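Local coordinates for quinonprotein alcohol dehydrogenase-like protein (PDB 4R5O), which is of unknown function but binds calcium ions and joins an immunoglobulin-like beta-sandwich domain to a seven-bladed beta-propeller, at residues A[283-288]-A[352-357]; A[330-335]-A[339-344]. All coordinates share one frame; numbering follows the deposited sequence.

Contact 1: A[283-288]-A[352-357]; sequences AKDGNV and YILGDS. With CA (calcium ion), chain L.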
ATOM      1  N   ALA A 283      20.626  -4.705  -5.341  1.00 41.92           N
ATOM      2  CA  ALA A 283      20.725  -5.230  -6.713  1.00 42.09           C
ATOM      3  C   ALA A 283      21.070  -6.716  -6.716  1.00 47.59           C
ATOM      4  O   ALA A 283      21.344  -7.285  -5.652  1.00 46.51           O
ATOM      5  CB  ALA A 283      21.748  -4.459  -7.505  1.00 42.76           C
ATOM      6  N   LYS A 284      21.024  -7.354  -7.922  1.00 48.14           N
ATOM      7  CA  LYS A 284      21.231  -8.808  -8.102  1.00 49.79           C
ATOM      8  C   LYS A 284      22.674  -9.207  -7.755  1.00 56.23           C
ATOM      9  O   LYS A 284      22.882 -10.355  -7.373  1.00 59.50           O
ATOM     10  CB  LYS A 284      20.884  -9.279  -9.520  1.00 52.04           C
ATOM     11  CG  LYS A 284      20.690 -10.792  -9.595  1.00 71.58           C
ATOM     12  CD  LYS A 284      20.624 -11.297 -11.006  1.00 83.31           C
ATOM     13  CE  LYS A 284      20.577 -12.802 -11.010  1.00102.37           C
ATOM     14  NZ  LYS A 284      20.604 -13.340 -12.391  1.00121.03           N
ATOM     15  N   ASP A 285      23.638  -8.273  -7.795  1.00 50.78           N
ATOM     16  CA  ASP A 285      25.022  -8.551  -7.403  1.00 49.77           C
ATOM     17  C   ASP A 285      25.172  -8.673  -5.853  1.00 53.98           C
ATOM     18  O   ASP A 285      26.270  -8.961  -5.366  1.00 55.33           O
ATOM     19  CB  ASP A 285      25.953  -7.450  -7.932  1.00 50.77           C
ATOM     20  CG  ASP A 285      25.750  -6.060  -7.371  1.00 57.06           C
ATOM     21  OD1 ASP A 285      24.751  -5.840  -6.663  1.00 56.71           O
ATOM     22  OD2 ASP A 285      26.583  -5.193  -7.648  1.00 67.94           O
ATOM     23  N   GLY A 286      24.077  -8.428  -5.120  1.00 48.33           N
ATOM     24  CA  GLY A 286      24.001  -8.501  -3.663  1.00 46.61           C
ATOM     25  C   GLY A 286      24.430  -7.232  -2.969  1.00 50.29           C
ATOM     26  O   GLY A 286      24.539  -7.202  -1.739  1.00 50.78           O
ATOM     27  N   ASN A 287      24.679  -6.170  -3.759  1.00 46.21           N
ATOM     28  CA  ASN A 287      25.127  -4.874  -3.259  1.00 45.09           C
ATOM     29  C   ASN A 287      23.973  -3.870  -3.233  1.00 48.32           C
ATOM     30  O   ASN A 287      22.942  -4.083  -3.875  1.00 48.60           O
ATOM     31  CB  ASN A 287      26.293  -4.327  -4.095  1.00 39.86           C
ATOM     32  CG  ASN A 287      27.582  -5.083  -3.888  1.00 51.56           C
ATOM     33  OD1 ASN A 287      28.300  -5.393  -4.836  1.00 41.72           O
ATOM     34  ND2 ASN A 287      27.857  -5.503  -2.669  1.00 55.11           N
ATOM     35  N   VAL A 288      24.138  -2.800  -2.428  1.00 43.33           N
ATOM     36  CA  VAL A 288      23.142  -1.744  -2.285  1.00 41.33           C
ATOM     37  C   VAL A 288      23.608  -0.582  -3.101  1.00 44.62           C
ATOM     38  O   VAL A 288      24.784  -0.231  -3.064  1.00 46.04           O
ATOM     39  CB  VAL A 288      22.872  -1.380  -0.806  1.00 43.09           C
ATOM     40  CG1 VAL A 288      22.168  -0.032  -0.659  1.00 41.85           C
ATOM     41  CG2 VAL A 288      22.060  -2.493  -0.153  1.00 42.44           C
ATOM     42  N   TYR A 352      19.932   0.800 -16.160  1.00 48.93           N
ATOM     43  CA  TYR A 352      21.343   0.652 -15.842  1.00 47.82           C
ATOM     44  C   TYR A 352      21.672  -0.803 -15.652  1.00 53.98           C
ATOM     45  O   TYR A 352      21.070  -1.490 -14.838  1.00 52.97           O
ATOM     46  CB  TYR A 352      21.752   1.465 -14.600  1.00 46.99           C
ATOM     47  CG  TYR A 352      23.191   1.252 -14.162  1.00 47.72           C
ATOM     48  CD1 TYR A 352      24.258   1.593 -14.997  1.00 49.84           C
ATOM     49  CD2 TYR A 352      23.491   0.773 -12.890  1.00 47.81           C
ATOM     50  CE1 TYR A 352      25.585   1.407 -14.600  1.00 47.96           C
ATOM     51  CE2 TYR A 352      24.814   0.595 -12.476  1.00 48.90           C
ATOM     52  CZ  TYR A 352      25.857   0.918 -13.336  1.00 54.54           C
ATOM     53  OH  TYR A 352      27.166   0.767 -12.947  1.00 55.47           O
ATOM     54  N   ILE A 353      22.677  -1.247 -16.387  1.00 53.79           N
ATOM     55  CA  ILE A 353      23.180  -2.604 -16.313  1.00 53.82           C
ATOM     56  C   ILE A 353      24.458  -2.519 -15.526  1.00 56.41           C
ATOM     57  O   ILE A 353      25.442  -1.979 -16.016  1.00 56.96           O
ATOM     58  CB  ILE A 353      23.329  -3.199 -17.727  1.00 57.60           C
ATOM     59  CG1 ILE A 353      21.930  -3.226 -18.420  1.00 57.46           C
ATOM     60  CG2 ILE A 353      23.927  -4.605 -17.626  1.00 58.94           C
ATOM     61  CD1 ILE A 353      21.916  -3.304 -19.957  1.00 60.41           C
ATOM     62  N   LEU A 354      24.409  -2.987 -14.279  1.00 52.02           N
ATOM     63  CA  LEU A 354      25.510  -2.985 -13.319  1.00 52.46           C
ATOM     64  C   LEU A 354      26.864  -3.248 -14.017  1.00 60.01           C
ATOM     65  O   LEU A 354      27.015  -4.265 -14.703  1.00 60.23           O
ATOM     66  CB  LEU A 354      25.279  -4.056 -12.210  1.00 51.78           C
ATOM     67  CG  LEU A 354      23.909  -4.174 -11.561  1.00 55.45           C
ATOM     68  CD1 LEU A 354      23.843  -5.401 -10.635  1.00 55.84           C
ATOM     69  CD2 LEU A 354      23.506  -2.903 -10.851  1.00 56.64           C
ATOM     70  N   GLY A 355      27.799  -2.312 -13.862  1.00 58.81           N
ATOM     71  CA  GLY A 355      29.143  -2.392 -14.430  1.00 60.99           C
ATOM     72  C   GLY A 355      29.301  -1.922 -15.867  1.00 68.61           C
ATOM     73  O   GLY A 355      30.433  -1.754 -16.348  1.00 70.26           O
ATOM     74  N   ASP A 356      28.182  -1.733 -16.576  1.00 64.55           N
ATOM     75  CA  ASP A 356      28.268  -1.296 -17.946  1.00 65.22           C
ATOM     76  C   ASP A 356      27.672   0.091 -18.032  1.00 71.28           C
ATOM     77  O   ASP A 356      26.451   0.248 -17.951  1.00 70.78           O
ATOM     78  CB  ASP A 356      27.577  -2.305 -18.857  1.00 67.12           C
ATOM     79  CG  ASP A 356      27.679  -2.020 -20.337  1.00 75.30           C
ATOM     80  OD1 ASP A 356      28.674  -1.371 -20.758  1.00 72.56           O
ATOM     81  OD2 ASP A 356      26.793  -2.495 -21.090  1.00 86.20           O
ATOM     82  N   SER A 357      28.553   1.110 -18.127  1.00 68.79           N
ATOM     83  CA  SER A 357      28.202   2.536 -18.198  1.00 68.34           C
ATOM     84  C   SER A 357      27.610   2.913 -19.576  1.00 68.75           C
ATOM     85  O   SER A 357      27.055   4.003 -19.715  1.00 67.63           O
ATOM     86  CB  SER A 357      29.430   3.399 -17.906  1.00 76.30           C
ATOM     87  OG  SER A 357      30.499   3.131 -18.802  1.00 95.41           O
TER
HETATM   88 CA    CA L 508      28.693  -2.556 -23.347  1.00 99.81          CA
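Leu-354 sets its CD1 methyl against both Ala-283 and Asp-285, joining turns of two adjacent blades of the beta-propeller. Its CG is anti to the carbonyl carbon (chi1 -45°), which carries the branched end across to the type I turn 283-286. There CD1 stands 3.9 Å from Ala-283 CB and 3.8 Å from Asp-285 CG; no hydrogen bond crosses between the segments. Both carboxylate oxygens are engaged within or next to the 283-288 segment. With Asp-285 CG set between the backbone N and the carbonyl carbon (chi1 65°), OD1 reaches forward to accept from Asn-287 N at 2.9 Å, an Asx turn in which the donor arrives from above the carboxylate plane, while OD2 is hydrogen-bonded to Tyr-289 OH. Replacing Asp-285 by an alanine removes the carboxylate part of the surface against CD1 and would probably leave Asn-287 N and Tyr-289 OH without these acceptors. On the other segment, Leu-354 N lies over the rim of one face of the Tyr-352 ring, and Gly-355 N donates to Tyr-352 OH at 3.3 Å. The type II turn 353-356 then leads to the metal site, where Asp-356 OD1 lies 2.9 Å from the calcium ion, which Asp-358 also binds.

Contact 2: A[330-335]-A[339-344]; sequences GMVASE and IIYLVS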
ATOM      1  N   GLY A 330      11.874   7.089  -6.701  1.00 39.20           N
ATOM      2  CA  GLY A 330      12.759   5.965  -6.463  1.00 38.31           C
ATOM      3  C   GLY A 330      13.051   5.035  -7.608  1.00 40.82           C
ATOM      4  O   GLY A 330      12.229   4.849  -8.507  1.00 40.54           O
HETATM    5  N   MSE A 331      14.266   4.458  -7.558  1.00 37.12           N
HETATM    6  CA  MSE A 331      14.816   3.451  -8.489  1.00 35.46           C
HETATM    7  C   MSE A 331      14.221   2.131  -8.200  1.00 39.09           C
HETATM    8  O   MSE A 331      13.607   1.977  -7.161  1.00 39.71           O
HETATM    9  CB  MSE A 331      16.368   3.341  -8.364  1.00 36.21           C
HETATM   10  CG  MSE A 331      17.122   4.657  -8.518  1.00 39.99           C
HETATM   11 SE   MSE A 331      19.000   4.369  -8.260  0.75 43.76          SE
HETATM   12  CE  MSE A 331      19.014   3.773  -6.399  1.00 39.76           C
ATOM     13  N   VAL A 332      14.451   1.151  -9.044  1.00 36.66           N
ATOM     14  CA  VAL A 332      13.978  -0.188  -8.749  1.00 36.26           C
ATOM     15  C   VAL A 332      14.989  -1.149  -9.368  1.00 42.62           C
ATOM     16  O   VAL A 332      15.454  -0.936 -10.482  1.00 41.93           O
ATOM     17  CB  VAL A 332      12.507  -0.471  -9.174  1.00 38.94           C
ATOM     18  CG1 VAL A 332      12.316  -0.460 -10.688  1.00 38.83           C
ATOM     19  CG2 VAL A 332      11.997  -1.778  -8.564  1.00 38.36           C
ATOM     20  N   ALA A 333      15.363  -2.175  -8.592  1.00 41.58           N
ATOM     21  CA  ALA A 333      16.305  -3.203  -8.994  1.00 41.77           C
ATOM     22  C   ALA A 333      15.594  -4.513  -9.309  1.00 48.45           C
ATOM     23  O   ALA A 333      14.600  -4.876  -8.684  1.00 47.28           O
ATOM     24  CB  ALA A 333      17.325  -3.421  -7.892  1.00 41.85           C
ATOM     25  N   SER A 334      16.123  -5.217 -10.292  1.00 49.34           N
ATOM     26  CA  SER A 334      15.685  -6.538 -10.688  1.00 49.74           C
ATOM     27  C   SER A 334      16.333  -7.579  -9.793  1.00 54.07           C
ATOM     28  O   SER A 334      17.508  -7.440  -9.438  1.00 53.16           O
ATOM     29  CB  SER A 334      16.026  -6.787 -12.151  1.00 53.66           C
ATOM     30  OG  SER A 334      15.679  -8.108 -12.523  1.00 66.67           O
ATOM     31  N   GLU A 335      15.564  -8.615  -9.413  1.00 52.08           N
ATOM     32  CA  GLU A 335      16.048  -9.730  -8.590  1.00 51.94           C
ATOM     33  C   GLU A 335      16.599 -10.844  -9.458  1.00 58.70           C
ATOM     34  O   GLU A 335      17.311 -11.710  -8.958  1.00 59.23           O
ATOM     35  CB  GLU A 335      14.924 -10.279  -7.699  1.00 52.35           C
ATOM     36  CG  GLU A 335      14.492  -9.352  -6.575  1.00 57.25           C
ATOM     37  CD  GLU A 335      13.286  -9.791  -5.756  1.00 72.22           C
ATOM     38  OE1 GLU A 335      12.652 -10.826  -6.084  1.00 46.11           O
ATOM     39  OE2 GLU A 335      12.921  -9.030  -4.829  1.00 70.69           O
ATOM     40  N   ILE A 339      20.248  -5.349 -13.408  1.00 54.00           N
ATOM     41  CA  ILE A 339      19.596  -4.135 -13.861  1.00 53.79           C
ATOM     42  C   ILE A 339      19.056  -3.281 -12.698  1.00 55.42           C
ATOM     43  O   ILE A 339      18.565  -3.791 -11.683  1.00 54.61           O
ATOM     44  CB  ILE A 339      18.420  -4.590 -14.788  1.00 57.89           C
ATOM     45  CG1 ILE A 339      18.943  -5.048 -16.153  1.00 60.41           C
ATOM     46  CG2 ILE A 339      17.341  -3.526 -14.986  1.00 57.80           C
ATOM     47  CD1 ILE A 339      17.883  -5.685 -17.020  1.00 76.46           C
ATOM     48  N   ILE A 340      19.113  -1.961 -12.911  1.00 49.70           N
ATOM     49  CA  ILE A 340      18.482  -0.936 -12.090  1.00 47.03           C
ATOM     50  C   ILE A 340      17.789   0.038 -13.046  1.00 48.05           C
ATOM     51  O   ILE A 340      18.404   0.525 -13.998  1.00 47.87           O
ATOM     52  CB  ILE A 340      19.407  -0.205 -11.086  1.00 48.67           C
ATOM     53  CG1 ILE A 340      20.140  -1.204 -10.171  1.00 48.50           C
ATOM     54  CG2 ILE A 340      18.601   0.848 -10.281  1.00 47.66           C
ATOM     55  CD1 ILE A 340      21.161  -0.629  -9.289  1.00 51.72           C
ATOM     56  N   TYR A 341      16.505   0.270 -12.818  1.00 42.54           N
ATOM     57  CA  TYR A 341      15.749   1.278 -13.537  1.00 42.12           C
ATOM     58  C   TYR A 341      15.792   2.578 -12.729  1.00 45.73           C
ATOM     59  O   TYR A 341      15.596   2.529 -11.514  1.00 45.00           O
ATOM     60  CB  TYR A 341      14.312   0.824 -13.805  1.00 42.82           C
ATOM     61  CG  TYR A 341      14.197  -0.370 -14.716  1.00 45.86           C
ATOM     62  CD1 TYR A 341      14.183  -0.218 -16.101  1.00 48.85           C
ATOM     63  CD2 TYR A 341      14.036  -1.651 -14.201  1.00 46.49           C
ATOM     64  CE1 TYR A 341      14.067  -1.320 -16.948  1.00 48.90           C
ATOM     65  CE2 TYR A 341      13.900  -2.756 -15.041  1.00 47.60           C
ATOM     66  CZ  TYR A 341      13.928  -2.585 -16.415  1.00 51.06           C
ATOM     67  OH  TYR A 341      13.767  -3.655 -17.253  1.00 54.54           O
ATOM     68  N   LEU A 342      16.081   3.718 -13.370  1.00 42.43           N
ATOM     69  CA  LEU A 342      16.115   5.007 -12.680  1.00 43.10           C
ATOM     70  C   LEU A 342      15.545   6.080 -13.615  1.00 48.84           C
ATOM     71  O   LEU A 342      15.552   5.900 -14.831  1.00 48.86           O
ATOM     72  CB  LEU A 342      17.521   5.393 -12.144  1.00 43.88           C
ATOM     73  CG  LEU A 342      18.742   5.594 -13.058  1.00 49.79           C
ATOM     74  CD1 LEU A 342      19.893   6.126 -12.252  1.00 49.76           C
ATOM     75  CD2 LEU A 342      19.211   4.305 -13.720  1.00 53.19           C
ATOM     76  N   VAL A 343      14.959   7.146 -13.026  1.00 45.31           N
ATOM     77  CA  VAL A 343      14.249   8.233 -13.718  1.00 43.42           C
ATOM     78  C   VAL A 343      15.064   9.519 -13.760  1.00 44.76           C
ATOM     79  O   VAL A 343      15.521   9.999 -12.724  1.00 42.90           O
ATOM     80  CB  VAL A 343      12.896   8.534 -13.034  1.00 46.85           C
ATOM     81  CG1 VAL A 343      12.038   9.453 -13.905  1.00 47.49           C
ATOM     82  CG2 VAL A 343      12.137   7.259 -12.707  1.00 46.33           C
ATOM     83  N   SER A 344      15.182  10.106 -14.951  1.00 43.12           N
ATOM     84  CA  SER A 344      15.841  11.385 -15.140  1.00 44.22           C
ATOM     85  C   SER A 344      14.838  12.494 -14.850  1.00 52.20           C
ATOM     86  O   SER A 344      13.619  12.262 -14.857  1.00 51.21           O
ATOM     87  CB  SER A 344      16.443  11.507 -16.534  1.00 48.37           C
ATOM     88  OG  SER A 344      15.445  11.450 -17.537  1.00 66.14           O
TER
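The Tyr-341 ring meets Val-332 O at its edge, near the ring plane; over one face, offset toward the rim, lies CG2 of Ile-339, and the ring of Phe-364 also meets it, the planes at about 50°. This tyrosine belongs to an antiparallel beta hairpin that opens one blade of the propeller. Val-332 and Tyr-341 form its hydrogen-bonded pair: Tyr-341 N donates to Val-332 O at 2.8 Å and Val-332 N to Tyr-341 O at 3.1 Å. On the same face, Val-332 CG1, lodged between its backbone N and carbonyl carbon (chi1 67°), crosses the base of the tyrosine at CB, and both residues pack on Leu-377 of the following blade. The opposite face carries Ala-333 and Ile-340, a non-hydrogen-bonded pair with CA atoms 4.4 Å apart. Toward that side selenomethionine Met-331 CG lies 3.7 Å from Leu-342 CB, the two side chains pointing the same way, while Met-331 CB meets Ile-340 CG2 at 3.9 Å; Met-331 and Leu-342 both reach Leu-291 of the preceding blade. Near the hairpin turn, Ser-334 N donates a nearly straight hydrogen bond (173°) to Ile-339 O at 3.2 Å, while Ser-334 OG is hydrogen-bonded to N of Thr-336 and Glu-337.

Contacts 1 and 2, their centres about 10 Å apart, share one three-stranded sheet, in which strand 339-343 is followed by its neighbour 349-353. The evidence for coupling is direct: Tyr-352 N lies 2.7 Å from Ile-340 O, a probable hydrogen bond, and Leu-354 CD2 packs on Ile-340 CD1 at 3.6 Å. Leu-354 therefore touches both the turn of the preceding blade and the hairpin of its own. Lys-284 adds a second bridge, its CG 3.6 Å from Glu-335 O. The calcium ion lies at the Asp-356 end of contact 1, beyond the residues that touch; between nearest atoms, the Ile-339 side chain of contact 2 is about 9 Å from that of Asp-356 and about 12 Å from the ion.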